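Local coordinates for arabinan endo-1,5-alpha-l-arabinosidase A (Cellvibrio cellulosa, PDB 1GYH), which hydrolyses the alpha-1,5-linked arabinofuranosyl backbone of linear arabinan in plant cell walls, releasing almost exclusively arabinotriose, at residues M142-F147 with K152-N157; P130-I133 with Q139-M142; L292-D297 with P302-K307. All coordinates share one frame; numbering follows the deposited sequence.

The three contacts lie in two of the blades of this five-bladed propeller, each a four-stranded antiparallel sheet. Interaction 2 comes first along the chain and pairs strands 131-134 and 140-144; interaction 1 follows at once, pairing 140-144 with 151-155. Their centres lie about 7 Å apart, they share Met142, and the hydrogen bond from Lys155 NZ to Gln139 OE1 (2.8 Å) ties them further. Together they make three successive strands of one blade, beside the probable active site. Interaction 3 comes much later and joins the last two strands of another blade, away from the known sites, its centre about 27 Å from that of interaction 1 and about 24 Å from that of interaction 2.

Interaction 1 (M142-F147 with K152-N157)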
# COMPACT_ATOMS: atom_id res chain seq x y z
N MET A 142 -11.00 -4.16 3.97
CA MET A 142 -9.63 -4.29 3.47
C MET A 142 -9.64 -4.57 1.98
O MET A 142 -10.35 -5.48 1.51
CB MET A 142 -8.89 -5.43 4.22
CG MET A 142 -7.46 -5.66 3.69
SD MET A 142 -6.54 -7.02 4.48
CE MET A 142 -6.29 -6.33 6.13
N SER A 143 -8.87 -3.79 1.23
CA SER A 143 -8.49 -4.14 -0.12
C SER A 143 -7.07 -4.70 -0.09
O SER A 143 -6.26 -4.34 0.74
CB SER A 143 -8.58 -2.93 -1.09
OG SER A 143 -7.64 -1.90 -0.78
N PHE A 144 -6.76 -5.57 -1.03
CA PHE A 144 -5.41 -6.12 -1.13
C PHE A 144 -5.21 -6.80 -2.48
O PHE A 144 -6.17 -6.98 -3.25
CB PHE A 144 -5.16 -7.16 0.00
CG PHE A 144 -5.85 -8.50 -0.25
CD1 PHE A 144 -7.18 -8.69 0.11
CD2 PHE A 144 -5.16 -9.56 -0.85
CE1 PHE A 144 -7.82 -9.89 -0.13
CE2 PHE A 144 -5.80 -10.78 -1.10
CZ PHE A 144 -7.11 -10.96 -0.74
N GLY A 145 -3.98 -7.17 -2.77
CA GLY A 145 -3.74 -8.08 -3.89
C GLY A 145 -2.55 -7.73 -4.77
O GLY A 145 -2.00 -6.62 -4.71
N SER A 146 -2.14 -8.72 -5.57
CA SER A 146 -0.98 -8.60 -6.49
C SER A 146 -0.97 -9.79 -7.42
O SER A 146 -0.93 -10.93 -6.96
CB SER A 146 0.32 -8.60 -5.67
OG SER A 146 1.49 -8.56 -6.51
N PHE A 147 -1.06 -9.53 -8.73
CA PHE A 147 -1.02 -10.56 -9.76
C PHE A 147 -2.15 -11.60 -9.56
O PHE A 147 -3.22 -11.30 -9.01
CB PHE A 147 0.44 -11.16 -9.88
CG PHE A 147 1.47 -10.21 -10.51
CD1 PHE A 147 1.93 -9.07 -9.84
CD2 PHE A 147 2.01 -10.48 -11.74
CE1 PHE A 147 2.86 -8.23 -10.41
CE2 PHE A 147 2.98 -9.62 -12.33
CZ PHE A 147 3.41 -8.53 -11.67
N LYS A 152 -8.85 -7.47 -4.50
CA LYS A 152 -10.06 -7.85 -3.79
C LYS A 152 -10.35 -6.92 -2.62
O LYS A 152 -9.46 -6.24 -2.09
CB LYS A 152 -9.95 -9.27 -3.19
CG LYS A 152 -9.62 -10.43 -4.16
CD LYS A 152 -10.78 -10.84 -4.97
CE LYS A 152 -10.55 -12.17 -5.77
NZ LYS A 152 -11.69 -12.37 -6.71
N LEU A 153 -11.61 -6.92 -2.21
CA LEU A 153 -12.10 -6.14 -1.09
C LEU A 153 -12.97 -7.00 -0.22
O LEU A 153 -13.86 -7.66 -0.73
CB LEU A 153 -12.96 -4.95 -1.62
CG LEU A 153 -13.46 -3.96 -0.59
CD1 LEU A 153 -12.36 -2.95 -0.24
CD2 LEU A 153 -14.79 -3.23 -1.04
N PHE A 154 -12.76 -7.02 1.09
CA PHE A 154 -13.63 -7.79 1.95
C PHE A 154 -13.93 -7.06 3.23
O PHE A 154 -13.15 -6.22 3.66
CB PHE A 154 -13.12 -9.24 2.28
CG PHE A 154 -11.88 -9.28 3.14
CD1 PHE A 154 -10.62 -9.21 2.56
CD2 PHE A 154 -11.97 -9.40 4.52
CE1 PHE A 154 -9.49 -9.20 3.31
CE2 PHE A 154 -10.79 -9.42 5.31
CZ PHE A 154 -9.56 -9.32 4.69
N LYS A 155 -15.07 -7.39 3.82
CA LYS A 155 -15.49 -6.74 5.06
C LYS A 155 -14.77 -7.27 6.32
O LYS A 155 -14.65 -8.51 6.54
CB LYS A 155 -17.00 -6.83 5.20
CG LYS A 155 -17.57 -5.91 6.30
CD LYS A 155 -19.09 -5.64 6.02
CE LYS A 155 -19.99 -6.56 6.71
NZ LYS A 155 -21.48 -6.27 6.33
N LEU A 156 -14.26 -6.35 7.14
CA LEU A 156 -13.53 -6.72 8.39
C LEU A 156 -14.49 -6.85 9.56
O LEU A 156 -15.56 -6.23 9.55
CB LEU A 156 -12.45 -5.69 8.73
CG LEU A 156 -11.22 -5.77 7.81
CD1 LEU A 156 -10.40 -4.50 7.89
CD2 LEU A 156 -10.36 -7.01 8.16
N ASN A 157 -14.12 -7.69 10.53
CA ASN A 157 -14.91 -7.89 11.73
C ASN A 157 -14.79 -6.68 12.63
O ASN A 157 -14.09 -5.73 12.29
CB ASN A 157 -14.55 -9.21 12.49
CG ASN A 157 -13.17 -9.19 13.13
OD1 ASN A 157 -12.40 -8.28 12.92
ND2 ASN A 157 -12.85 -10.23 13.89
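Met142 and Phe154 run side by side on one face of the sheet, their side chains pointing the same way. Met142 CB sits over the Phe154 ring in a CH-pi contact, 4.3 Å from the ring centroid and 27° off the normal. With CG anti to the backbone N (chi1 177°) and the chain bent only at chi3, Met142 carries its sulfur past the rim of that ring, and SD comes 3.8 Å from Phe154 CZ in an oblique Met-aromatic contact. Phe144 arrives differently: its side chain crosses that of Phe154 at about a right angle and brings CE1 within 3.9 Å of Phe154 CE1, at the edge of the Phe154 ring. Both phenylalanines place CG between their own backbone N and carbonyl carbon, which swings each ring toward the partner strand. Phe144 CE1 also meets Lys152 CB at 3.8 Å, while the amine of Lys152 leads away to Ser171 OG. Leu156 CD1 adds an apolar contact with Met142 CB.

Beneath these side chains, Met142 and Phe154 form one hydrogen-bonded antiparallel pair and Phe144 and Lys152 another, each with two N-H···O bonds. Between them lies the non-hydrogen-bonded pair Ser143 and Leu153, whose side chains occupy the other face; Ser143 CB touches Leu153 CD1 at 3.9 Å.

Just past the paired residues is Ser146, probably a substrate-binding residue, whose OG is hydrogen-bonded to Glu192, the likely proton donor. Strand 140-144 thus leads into the probable active site at its C-terminal end. Strand 110-118, through Val115 and Ile116, packs against the Met142, Phe144 and Phe154 face; Ile172 of strand 169-173 and Pro194 and Ile196 of strand 191-199 line the Ser143 face.

Interaction 2 (P130-I133 with Q139-M142)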
# COMPACT_ATOMS: atom_id res chain seq x y z
N PRO A 130 -2.13 -4.84 1.88
CA PRO A 130 -3.41 -4.38 2.43
C PRO A 130 -3.56 -2.85 2.41
O PRO A 130 -2.56 -2.10 2.49
CB PRO A 130 -3.35 -4.85 3.88
CG PRO A 130 -1.95 -4.83 4.19
CD PRO A 130 -1.26 -5.34 2.96
N ALA A 131 -4.82 -2.41 2.30
CA ALA A 131 -5.20 -0.99 2.46
C ALA A 131 -6.58 -0.91 3.11
O ALA A 131 -7.50 -1.63 2.67
CB ALA A 131 -5.16 -0.24 1.13
N ILE A 132 -6.73 -0.08 4.15
CA ILE A 132 -7.95 -0.09 4.95
C ILE A 132 -8.82 1.13 4.60
O ILE A 132 -8.31 2.24 4.55
CB ILE A 132 -7.63 -0.07 6.46
CG1 ILE A 132 -6.60 -1.17 6.87
CG2 ILE A 132 -8.89 -0.18 7.28
CD1 ILE A 132 -7.02 -2.60 6.53
N ILE A 133 -10.12 0.91 4.41
CA ILE A 133 -11.07 1.99 4.03
C ILE A 133 -12.40 1.83 4.76
O ILE A 133 -12.97 0.74 4.82
CB ILE A 133 -11.29 2.05 2.49
CG1 ILE A 133 -12.23 3.23 2.11
CG2 ILE A 133 -11.91 0.73 1.94
CD1 ILE A 133 -11.58 4.61 2.35
N GLN A 139 -18.98 0.65 8.43
CA GLN A 139 -18.27 -0.60 8.09
C GLN A 139 -16.83 -0.29 7.69
O GLN A 139 -16.54 0.80 7.17
CB GLN A 139 -19.00 -1.36 6.97
CG GLN A 139 -20.44 -1.73 7.32
CD GLN A 139 -21.22 -2.43 6.17
OE1 GLN A 139 -21.81 -3.49 6.39
NE2 GLN A 139 -21.28 -1.80 4.99
N VAL A 140 -15.91 -1.24 7.96
CA VAL A 140 -14.51 -1.10 7.60
C VAL A 140 -14.11 -2.28 6.71
O VAL A 140 -14.51 -3.41 6.97
CB VAL A 140 -13.61 -1.00 8.85
CG1 VAL A 140 -12.19 -0.76 8.44
CG2 VAL A 140 -14.07 0.15 9.73
N TRP A 141 -13.37 -1.97 5.66
CA TRP A 141 -13.01 -2.92 4.60
C TRP A 141 -11.49 -2.99 4.40
O TRP A 141 -10.77 -2.02 4.61
CB TRP A 141 -13.68 -2.51 3.27
CG TRP A 141 -15.21 -2.35 3.29
CD1 TRP A 141 -15.93 -1.25 3.75
CD2 TRP A 141 -16.18 -3.29 2.82
NE1 TRP A 141 -17.27 -1.48 3.61
CE2 TRP A 141 -17.46 -2.71 3.02
CE3 TRP A 141 -16.11 -4.56 2.24
CZ2 TRP A 141 -18.64 -3.38 2.68
CZ3 TRP A 141 -17.26 -5.21 1.90
CH2 TRP A 141 -18.53 -4.62 2.12
N MET A 142 -11.00 -4.16 3.97
CA MET A 142 -9.63 -4.29 3.47
C MET A 142 -9.64 -4.57 1.98
O MET A 142 -10.35 -5.48 1.51
CB MET A 142 -8.89 -5.43 4.22
CG MET A 142 -7.46 -5.66 3.69
SD MET A 142 -6.54 -7.02 4.48
CE MET A 142 -6.29 -6.33 6.13
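The beta hairpin that opens this propeller blade joins strands 131-134 and 140-144, and its apolar contacts begin where Ile132 meets Val140 and Met142. Ile132 divides its branches between them. CG2, anti to the backbone N, presses on Val140 CG1 at 3.5 Å, whereas CG1, lying beside the backbone N (chi1 -51°), sends CD1 to Met142 CE at 3.8 Å. The end of Met142 is approached by a second residue too, since Pro130 CB packs on its SD at 3.9 Å.

Ile133 and Trp141 form the hydrogen-bonded antiparallel pair, joined by Ile133 N to Trp141 O at 3.0 Å and by Trp141 N to Ile133 O at 2.9 Å. In a propeller blade successive strands run up and down in this way; outside the hairpin, the first strand gives Ile132 N to Asp68 OD2 in a hydrogen bond. On the Trp141 face, Ile133 CG2 touches Trp141 CB at 3.9 Å while the Ile133 carbonyl O lies at the edge of the indole, in its plane. The indole then leads away from Ile133 to pack on Leu153 and Lys155 of the third strand, and its NE1 is hydrogen-bonded to Asp135 OD2. Tyr79 and Ile92, from strands 75-82 and 90-97, pack against Met142 and Pro130.

Interaction 3 (L292-D297 with P302-K307); sequences LNLHWD and PQVDEK
Trp296 lays one face of its indole over Pro302, whose CB stands 4.1 Å from the centroid of the six-membered ring and 26° off the normal, a CH-pi contact. Pro302 CB is shared with Leu294, the CD1 of which lies 3.8 Å away; the same methyl reaches Val304 CG1 at 3.7 Å. Leu294 can bridge both because its CG lies anti to the backbone N (chi1 -168°), bringing the end of the side chain toward the partner strand.

His295 and Gln303 make the hydrogen-bonded antiparallel pair. His295 N donates to Gln303 O at 2.8 Å, but Gln303 N meets His295 O from well above the carbonyl plane. Farther along, direct pairing gives way to water, and one molecule donates to Asn293 O and accepts from Asp305 N. Asp305 OD1 in turn takes Lys307 N, a capping bond at the turn into helix 308-311.

Strand 302-303 is an outermost strand of its sheet. Leu250 and Ile251 of strand 248-251, from the preceding sheet, pack on Pro302, Val304 and Leu292, and Trp296 NE1 is hydrogen-bonded to Asp272 OD2, near the start of strand 271-280.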
# COMPACT_ATOMS: atom_id res chain seq x y z
N LEU A 292 3.75 14.25 -3.15
CA LEU A 292 3.31 15.19 -4.18
C LEU A 292 1.96 15.78 -3.80
O LEU A 292 1.14 15.11 -3.15
CB LEU A 292 3.14 14.51 -5.54
CG LEU A 292 4.41 13.91 -6.21
CD1 LEU A 292 4.62 12.60 -5.64
CD2 LEU A 292 4.22 13.75 -7.74
N ASN A 293 1.74 17.04 -4.20
CA ASN A 293 0.42 17.66 -4.00
C ASN A 293 -0.58 17.08 -4.99
O ASN A 293 -0.32 16.99 -6.18
CB ASN A 293 0.51 19.21 -4.12
CG ASN A 293 1.45 19.81 -3.08
OD1 ASN A 293 1.16 19.78 -1.87
ND2 ASN A 293 2.62 20.32 -3.54
N LEU A 294 -1.72 16.64 -4.47
CA LEU A 294 -2.74 15.99 -5.24
C LEU A 294 -3.84 17.02 -5.57
O LEU A 294 -4.53 17.51 -4.65
CB LEU A 294 -3.31 14.80 -4.44
CG LEU A 294 -4.22 13.77 -5.11
CD1 LEU A 294 -3.64 13.19 -6.38
CD2 LEU A 294 -4.49 12.63 -4.06
N HIS A 295 -3.99 17.30 -6.86
CA HIS A 295 -5.04 18.23 -7.38
C HIS A 295 -6.20 17.46 -8.05
O HIS A 295 -6.12 16.25 -8.23
CB HIS A 295 -4.44 19.24 -8.39
CG HIS A 295 -3.25 19.96 -7.84
ND1 HIS A 295 -1.96 19.53 -8.06
CD2 HIS A 295 -3.17 21.02 -7.01
CE1 HIS A 295 -1.13 20.32 -7.41
NE2 HIS A 295 -1.83 21.23 -6.75
N TRP A 296 -7.27 18.18 -8.40
CA TRP A 296 -8.47 17.59 -9.04
C TRP A 296 -8.91 18.46 -10.20
O TRP A 296 -9.04 19.67 -10.05
CB TRP A 296 -9.60 17.39 -8.00
CG TRP A 296 -9.11 16.66 -6.78
CD1 TRP A 296 -8.43 17.20 -5.75
CD2 TRP A 296 -9.14 15.24 -6.54
NE1 TRP A 296 -8.06 16.23 -4.85
CE2 TRP A 296 -8.47 15.01 -5.32
CE3 TRP A 296 -9.65 14.13 -7.24
CZ2 TRP A 296 -8.34 13.75 -4.76
CZ3 TRP A 296 -9.50 12.88 -6.69
CH2 TRP A 296 -8.85 12.70 -5.47
N ASP A 297 -9.11 17.85 -11.37
CA ASP A 297 -9.42 18.57 -12.58
C ASP A 297 -10.92 18.82 -12.74
O ASP A 297 -11.71 18.41 -11.90
CB ASP A 297 -8.81 17.89 -13.85
CG ASP A 297 -9.46 16.53 -14.24
OD1 ASP A 297 -10.60 16.17 -13.81
OD2 ASP A 297 -8.84 15.75 -15.03
N PRO A 302 -8.11 12.97 -10.35
CA PRO A 302 -6.88 13.43 -9.71
C PRO A 302 -5.80 13.74 -10.72
O PRO A 302 -5.76 13.14 -11.81
CB PRO A 302 -6.45 12.26 -8.80
CG PRO A 302 -7.10 11.04 -9.40
CD PRO A 302 -8.38 11.54 -10.10
N GLN A 303 -4.96 14.69 -10.35
CA GLN A 303 -3.87 15.17 -11.18
C GLN A 303 -2.68 15.53 -10.27
O GLN A 303 -2.88 16.07 -9.15
CB GLN A 303 -4.36 16.39 -11.97
CG GLN A 303 -3.41 16.93 -12.92
CD GLN A 303 -3.85 18.28 -13.51
OE1 GLN A 303 -4.84 18.35 -14.26
NE2 GLN A 303 -3.11 19.35 -13.17
N VAL A 304 -1.47 15.20 -10.70
CA VAL A 304 -0.23 15.61 -10.04
C VAL A 304 0.77 16.24 -11.01
O VAL A 304 0.67 16.06 -12.24
CB VAL A 304 0.42 14.42 -9.28
CG1 VAL A 304 -0.48 13.96 -8.13
CG2 VAL A 304 0.75 13.24 -10.24
N ASP A 305 1.70 17.02 -10.47
CA ASP A 305 2.72 17.71 -11.26
C ASP A 305 4.00 16.87 -11.13
O ASP A 305 4.59 16.80 -10.06
CB ASP A 305 2.89 19.16 -10.73
CG ASP A 305 4.05 19.94 -11.38
OD1 ASP A 305 4.74 19.42 -12.32
OD2 ASP A 305 4.30 21.12 -11.00
N GLU A 306 4.42 16.21 -12.22
CA GLU A 306 5.56 15.29 -12.13
C GLU A 306 6.90 15.98 -11.78
O GLU A 306 7.86 15.32 -11.38
CB GLU A 306 5.63 14.34 -13.34
CG GLU A 306 6.17 14.84 -14.64
CD GLU A 306 6.60 13.65 -15.54
OE1 GLU A 306 5.78 12.74 -15.91
OE2 GLU A 306 7.78 13.60 -15.86
N LYS A 307 6.96 17.30 -11.91
CA LYS A 307 8.13 18.06 -11.46
C LYS A 307 8.41 17.91 -9.98
O LYS A 307 9.56 18.04 -9.58
CB LYS A 307 7.99 19.56 -11.83
CG LYS A 307 8.09 19.78 -13.34
CD LYS A 307 7.44 21.09 -13.83
CE LYS A 307 8.04 22.31 -13.23
NZ LYS A 307 7.55 23.55 -13.94
O HOH W 1 1.57 17.76 -7.76
O HOH W 2 -6.48 14.05 -14.50
O HOH W 3 -6.92 17.16 -16.77